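Local coordinates for PHB depolymerase (Penicillium funiculosum, PDB 2D81), which hydrolyses the ester bonds of the biopolyester polyhydroxybutyrate, using an alpha/beta hydrolase fold that is circularly permuted, at residues G201-C214 and A251-I264. Sequence-based numbering, arbitrary orientation.
Sequences GMDTTGYLYVPQSC and ADTNNMIILYPQAI
Tyr209 and Tyr207 pair with Ile258 and Tyr260 as antiparallel hydrogen-bonded residues within the mixed sheet of this alpha/beta hydrolase. The closely packed, buried part lies among these strand pairs. The Tyr209 side chain holds CG anti to the backbone N (chi1 179°), which carries its phenol to the 251-264 segment, where Tyr209 OH donates a very short 2.5 Å bond to Asp252 OD2, in the ring plane at its edge; carboxylate and ring are turned 57° apart. Asp252 OD2 also binds Ser185, and Tyr209 OH binds Gly186. On the Leu208-Leu259 face, Leu208 CD1 lies alongside Ile257 CG2 at 4.1 Å.

The Gln262 chain bends at chi2 (-61°), bringing Gln262 NE2 to donate to Tyr260 O (3.0 Å) from the face of the carbonyl plane opposite Tyr207 N, while Gln262 CG meets the ring edge at Tyr207 CD1, 3.8 Å away. Replacing Gln262 by an alanine would probably leave Tyr260 O one donor short, Tyr234 N without its acceptor and the Tyr207 edge without its CG neighbour.

Partly exposed residues and bridging waters mark the solvent side at both ends. One water links Asp203 OD1 to Ala263 O; another joins Ser213 OG, Asp252 O and Asn255 N, beside the in-plane Ser213 OG to Asn255 OD1 bond (2.8 Å). Paired backbone groups and the Tyr209-Asp252 bond thus set the strand register; buried Met256 O, 3.0 Å from Pro211 CG, is the unpartnered exception.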
loop_
_atom_site.group_PDB
_atom_site.type_symbol
_atom_site.label_atom_id
_atom_site.label_comp_id
_atom_site.label_asym_id
_atom_site.label_seq_id
_atom_site.Cartn_x
_atom_site.Cartn_y
_atom_site.Cartn_z
ATOM N N GLY A 201 -16.653 1.508 -0.925
ATOM C CA GLY A 201 -15.632 0.579 -1.379
ATOM C C GLY A 201 -14.755 0.056 -0.255
ATOM O O GLY A 201 -13.857 -0.757 -0.492
ATOM N N MET A 202 -15.012 0.523 0.965
ATOM C CA MET A 202 -14.290 0.039 2.138
ATOM C C MET A 202 -15.209 -0.708 3.102
ATOM O O MET A 202 -16.378 -0.357 3.264
ATOM C CB MET A 202 -13.607 1.204 2.861
ATOM C CG MET A 202 -12.457 1.823 2.080
ATOM S SD MET A 202 -11.699 3.228 2.919
ATOM C CE MET A 202 -10.697 2.393 4.175
ATOM N N ASP A 203 -14.670 -1.746 3.734
ATOM C CA ASP A 203 -15.451 -2.616 4.606
ATOM C C ASP A 203 -15.816 -1.883 5.896
ATOM O O ASP A 203 -15.339 -0.775 6.149
ATOM C CB ASP A 203 -14.641 -3.879 4.925
ATOM C CG ASP A 203 -15.512 -5.048 5.355
ATOM O OD1 ASP A 203 -14.964 -6.155 5.528
ATOM O OD2 ASP A 203 -16.738 -4.870 5.517
ATOM N N THR A 204 -16.666 -2.504 6.706
ATOM C CA THR A 204 -17.102 -1.916 7.970
ATOM C C THR A 204 -15.970 -1.904 8.994
ATOM O O THR A 204 -15.968 -1.094 9.924
ATOM C CB THR A 204 -18.274 -2.714 8.576
ATOM O OG1 THR A 204 -17.852 -4.061 8.818
ATOM C CG2 THR A 204 -19.460 -2.730 7.629
ATOM N N THR A 205 -15.016 -2.811 8.818
ATOM C CA THR A 205 -14.046 -3.120 9.860
ATOM C C THR A 205 -12.628 -3.112 9.293
ATOM O O THR A 205 -12.382 -3.654 8.216
ATOM C CB THR A 205 -14.335 -4.513 10.467
ATOM O OG1 THR A 205 -15.694 -4.564 10.923
ATOM C CG2 THR A 205 -13.400 -4.798 11.637
ATOM N N GLY A 206 -11.703 -2.497 10.023
ATOM C CA GLY A 206 -10.299 -2.572 9.657
ATOM C C GLY A 206 -9.493 -3.235 10.760
ATOM O O GLY A 206 -10.026 -3.528 11.832
ATOM N N TYR A 207 -8.209 -3.467 10.504
ATOM C CA TYR A 207 -7.360 -4.151 11.473
ATOM C C TYR A 207 -6.013 -3.462 11.634
ATOM O O TYR A 207 -5.584 -2.701 10.765
ATOM C CB TYR A 207 -7.141 -5.606 11.050
ATOM C CG TYR A 207 -8.418 -6.401 10.965
ATOM C CD1 TYR A 207 -9.235 -6.331 9.835
ATOM C CD2 TYR A 207 -8.841 -7.187 12.034
ATOM C CE1 TYR A 207 -10.441 -7.022 9.779
ATOM C CE2 TYR A 207 -10.043 -7.880 11.988
ATOM C CZ TYR A 207 -10.838 -7.793 10.860
ATOM O OH TYR A 207 -12.038 -8.463 10.824
ATOM N N LEU A 208 -5.351 -3.725 12.757
ATOM C CA LEU A 208 -3.980 -3.272 12.955
ATOM C C LEU A 208 -3.242 -4.224 13.879
ATOM O O LEU A 208 -3.810 -4.717 14.859
ATOM C CB LEU A 208 -3.942 -1.852 13.544
ATOM C CG LEU A 208 -4.567 -1.597 14.922
ATOM C CD1 LEU A 208 -3.978 -0.325 15.527
ATOM C CD2 LEU A 208 -6.074 -1.483 14.792
ATOM N N TYR A 209 -1.980 -4.493 13.560
ATOM C CA TYR A 209 -1.142 -5.290 14.440
ATOM C C TYR A 209 -0.370 -4.388 15.387
ATOM O O TYR A 209 0.337 -3.477 14.950
ATOM C CB TYR A 209 -0.149 -6.140 13.648
ATOM C CG TYR A 209 0.738 -6.939 14.566
ATOM C CD1 TYR A 209 0.208 -7.963 15.351
ATOM C CD2 TYR A 209 2.080 -6.606 14.737
ATOM C CE1 TYR A 209 0.990 -8.629 16.291
ATOM C CE2 TYR A 209 2.875 -7.266 15.677
ATOM C CZ TYR A 209 2.317 -8.275 16.451
ATOM O OH TYR A 209 3.078 -8.919 17.396
ATOM N N VAL A 210 -0.507 -4.648 16.684
ATOM C CA VAL A 210 0.154 -3.840 17.704
ATOM C C VAL A 210 1.085 -4.698 18.554
ATOM O O VAL A 210 0.628 -5.525 19.344
ATOM C CB VAL A 210 -0.878 -3.165 18.643
ATOM C CG1 VAL A 210 -0.158 -2.349 19.711
ATOM C CG2 VAL A 210 -1.811 -2.266 17.838
ATOM N N PRO A 211 2.407 -4.519 18.395
ATOM C CA PRO A 211 3.381 -5.293 19.174
ATOM C C PRO A 211 3.188 -4.992 20.656
ATOM O O PRO A 211 2.649 -3.946 21.010
ATOM C CB PRO A 211 4.725 -4.774 18.663
ATOM C CG PRO A 211 4.417 -4.354 17.256
ATOM C CD PRO A 211 3.090 -3.658 17.414
ATOM N N GLN A 212 3.630 -5.899 21.521
ATOM C CA GLN A 212 3.510 -5.680 22.959
ATOM C C GLN A 212 4.124 -4.341 23.364
ATOM O O GLN A 212 3.577 -3.625 24.205
ATOM C CB GLN A 212 4.193 -6.814 23.728
ATOM C CG GLN A 212 4.152 -6.644 25.241
ATOM C CD GLN A 212 2.736 -6.519 25.774
ATOM O OE1 GLN A 212 1.910 -7.413 25.588
ATOM N NE2 GLN A 212 2.449 -5.405 26.441
ATOM N N SER A 213 5.256 -3.998 22.755
ATOM C CA SER A 213 5.990 -2.797 23.136
ATOM C C SER A 213 5.213 -1.516 22.845
ATOM O O SER A 213 5.448 -0.491 23.483
ATOM C CB SER A 213 7.338 -2.749 22.413
ATOM O OG SER A 213 7.154 -2.712 21.009
ATOM N N CYS A 214 4.292 -1.570 21.885
ATOM C CA CYS A 214 3.530 -0.383 21.502
ATOM C C CYS A 214 2.216 -0.245 22.266
ATOM O O CYS A 214 1.535 0.773 22.155
ATOM C CB CYS A 214 3.256 -0.385 19.986
ATOM S SG CYS A 214 4.799 -0.383 19.019
ATOM N N ALA A 251 7.571 -5.941 12.413
ATOM C CA ALA A 251 7.004 -4.936 13.305
ATOM C C ALA A 251 7.234 -5.331 14.761
ATOM O O ALA A 251 7.512 -4.478 15.611
ATOM C CB ALA A 251 5.510 -4.788 13.038
ATOM N N ASP A 252 7.124 -6.626 15.042
ATOM C CA ASP A 252 7.051 -7.101 16.422
ATOM C C ASP A 252 8.311 -6.783 17.218
ATOM O O ASP A 252 8.259 -6.625 18.437
ATOM C CB ASP A 252 6.812 -8.612 16.461
ATOM C CG ASP A 252 6.252 -9.073 17.791
ATOM O OD1 ASP A 252 6.738 -10.084 18.339
ATOM O OD2 ASP A 252 5.316 -8.421 18.284
ATOM N N THR A 253 9.442 -6.698 16.527
ATOM C CA THR A 253 10.716 -6.474 17.200
ATOM C C THR A 253 11.261 -5.066 16.964
ATOM O O THR A 253 12.407 -4.773 17.306
ATOM C CB THR A 253 11.769 -7.495 16.733
ATOM O OG1 THR A 253 11.913 -7.418 15.308
ATOM C CG2 THR A 253 11.351 -8.904 17.125
ATOM N N ASN A 254 10.436 -4.195 16.390
ATOM C CA ASN A 254 10.894 -2.870 15.986
ATOM C C ASN A 254 9.928 -1.747 16.345
ATOM O O ASN A 254 9.886 -0.714 15.674
ATOM C CB ASN A 254 11.174 -2.857 14.479
ATOM C CG ASN A 254 12.442 -3.601 14.123
ATOM O OD1 ASN A 254 13.545 -3.107 14.354
ATOM N ND2 ASN A 254 12.294 -4.801 13.570
ATOM N N ASN A 255 9.168 -1.944 17.417
ATOM C CA ASN A 255 8.282 -0.907 17.937
ATOM C C ASN A 255 7.464 -0.290 16.814
ATOM O O ASN A 255 7.374 0.931 16.697
ATOM C CB ASN A 255 9.091 0.190 18.630
ATOM C CG ASN A 255 9.904 -0.332 19.793
ATOM O OD1 ASN A 255 9.387 -1.035 20.659
ATOM N ND2 ASN A 255 11.185 0.020 19.826
ATOM N N MET A 256 6.878 -1.144 15.984
ATOM C CA MET A 256 6.158 -0.688 14.802
ATOM C C MET A 256 4.742 -1.256 14.795
ATOM O O MET A 256 4.548 -2.456 14.977
ATOM C CB MET A 256 6.899 -1.134 13.540
ATOM C CG MET A 256 6.322 -0.595 12.243
ATOM S SD MET A 256 7.182 -1.281 10.819
ATOM C CE MET A 256 8.817 -0.518 11.022
ATOM N N ILE A 257 3.759 -0.384 14.591
ATOM C CA ILE A 257 2.383 -0.808 14.373
ATOM C C ILE A 257 2.146 -0.949 12.867
ATOM O O ILE A 257 2.610 -0.123 12.082
ATOM C CB ILE A 257 1.392 0.227 14.960
ATOM C CG1 ILE A 257 1.549 0.283 16.485
ATOM C CG2 ILE A 257 -0.039 -0.129 14.579
ATOM C CD1 ILE A 257 0.686 1.348 17.156
ATOM N N ILE A 258 1.449 -2.005 12.464
ATOM C CA ILE A 258 1.052 -2.154 11.067
ATOM C C ILE A 258 -0.457 -1.968 10.968
ATOM O O ILE A 258 -1.220 -2.725 11.568
ATOM C CB ILE A 258 1.398 -3.556 10.504
ATOM C CG1 ILE A 258 2.864 -3.910 10.784
ATOM C CG2 ILE A 258 1.127 -3.585 9.007
ATOM C CD1 ILE A 258 3.880 -3.017 10.088
ATOM N N LEU A 259 -0.887 -0.960 10.215
ATOM C CA LEU A 259 -2.313 -0.725 9.996
ATOM C C LEU A 259 -2.755 -1.404 8.706
ATOM O O LEU A 259 -2.121 -1.237 7.663
ATOM C CB LEU A 259 -2.595 0.778 9.907
ATOM C CG LEU A 259 -4.000 1.214 9.476
ATOM C CD1 LEU A 259 -5.031 0.771 10.516
ATOM C CD2 LEU A 259 -4.032 2.730 9.310
ATOM N N TYR A 260 -3.833 -2.179 8.791
ATOM C CA TYR A 260 -4.361 -2.899 7.631
ATOM C C TYR A 260 -5.784 -2.466 7.281
ATOM O O TYR A 260 -6.750 -3.091 7.722
ATOM C CB TYR A 260 -4.389 -4.416 7.880
ATOM C CG TYR A 260 -3.050 -5.081 8.107
ATOM C CD1 TYR A 260 -2.545 -5.264 9.398
ATOM C CD2 TYR A 260 -2.302 -5.559 7.033
ATOM C CE1 TYR A 260 -1.326 -5.916 9.609
ATOM C CE2 TYR A 260 -1.082 -6.208 7.233
ATOM C CZ TYR A 260 -0.603 -6.383 8.521
ATOM O OH TYR A 260 0.601 -7.023 8.716
ATOM N N PRO A 261 -5.939 -1.391 6.493
ATOM C CA PRO A 261 -7.290 -0.949 6.124
ATOM C C PRO A 261 -7.904 -2.020 5.219
ATOM O O PRO A 261 -7.177 -2.765 4.567
ATOM C CB PRO A 261 -7.038 0.358 5.368
ATOM C CG PRO A 261 -5.701 0.831 5.919
ATOM C CD PRO A 261 -4.920 -0.449 5.998
ATOM N N GLN A 262 -9.231 -2.099 5.169
ATOM C CA GLN A 262 -9.879 -3.149 4.384
ATOM C C GLN A 262 -10.853 -2.599 3.352
ATOM O O GLN A 262 -11.740 -1.814 3.683
ATOM C CB GLN A 262 -10.631 -4.119 5.300
ATOM C CG GLN A 262 -9.770 -4.823 6.351
ATOM C CD GLN A 262 -8.678 -5.679 5.742
ATOM O OE1 GLN A 262 -8.912 -6.432 4.799
ATOM N NE2 GLN A 262 -7.475 -5.578 6.293
ATOM N N ALA A 263 -10.689 -3.019 2.103
ATOM C CA ALA A 263 -11.692 -2.738 1.079
ATOM C C ALA A 263 -12.783 -3.804 1.164
ATOM O O ALA A 263 -12.742 -4.676 2.031
ATOM C CB ALA A 263 -11.049 -2.742 -0.310
ATOM N N ILE A 264 -13.755 -3.732 0.260
ATOM C CA ILE A 264 -14.870 -4.673 0.256
ATOM C C ILE A 264 -15.419 -4.801 -1.165
ATOM O O ILE A 264 -15.421 -3.837 -1.926
ATOM C CB ILE A 264 -16.008 -4.178 1.200
ATOM C CG1 ILE A 264 -17.139 -5.208 1.277
ATOM C CG2 ILE A 264 -16.561 -2.856 0.698
ATOM C CD1 ILE A 264 -16.799 -6.437 2.081
HETATM O O HOH W 1 -13.167 -6.877 3.618
HETATM O O HOH W 2 6.950 -6.149 21.546
HETATM O O HOH W 3 8.593 -4.137 19.250
#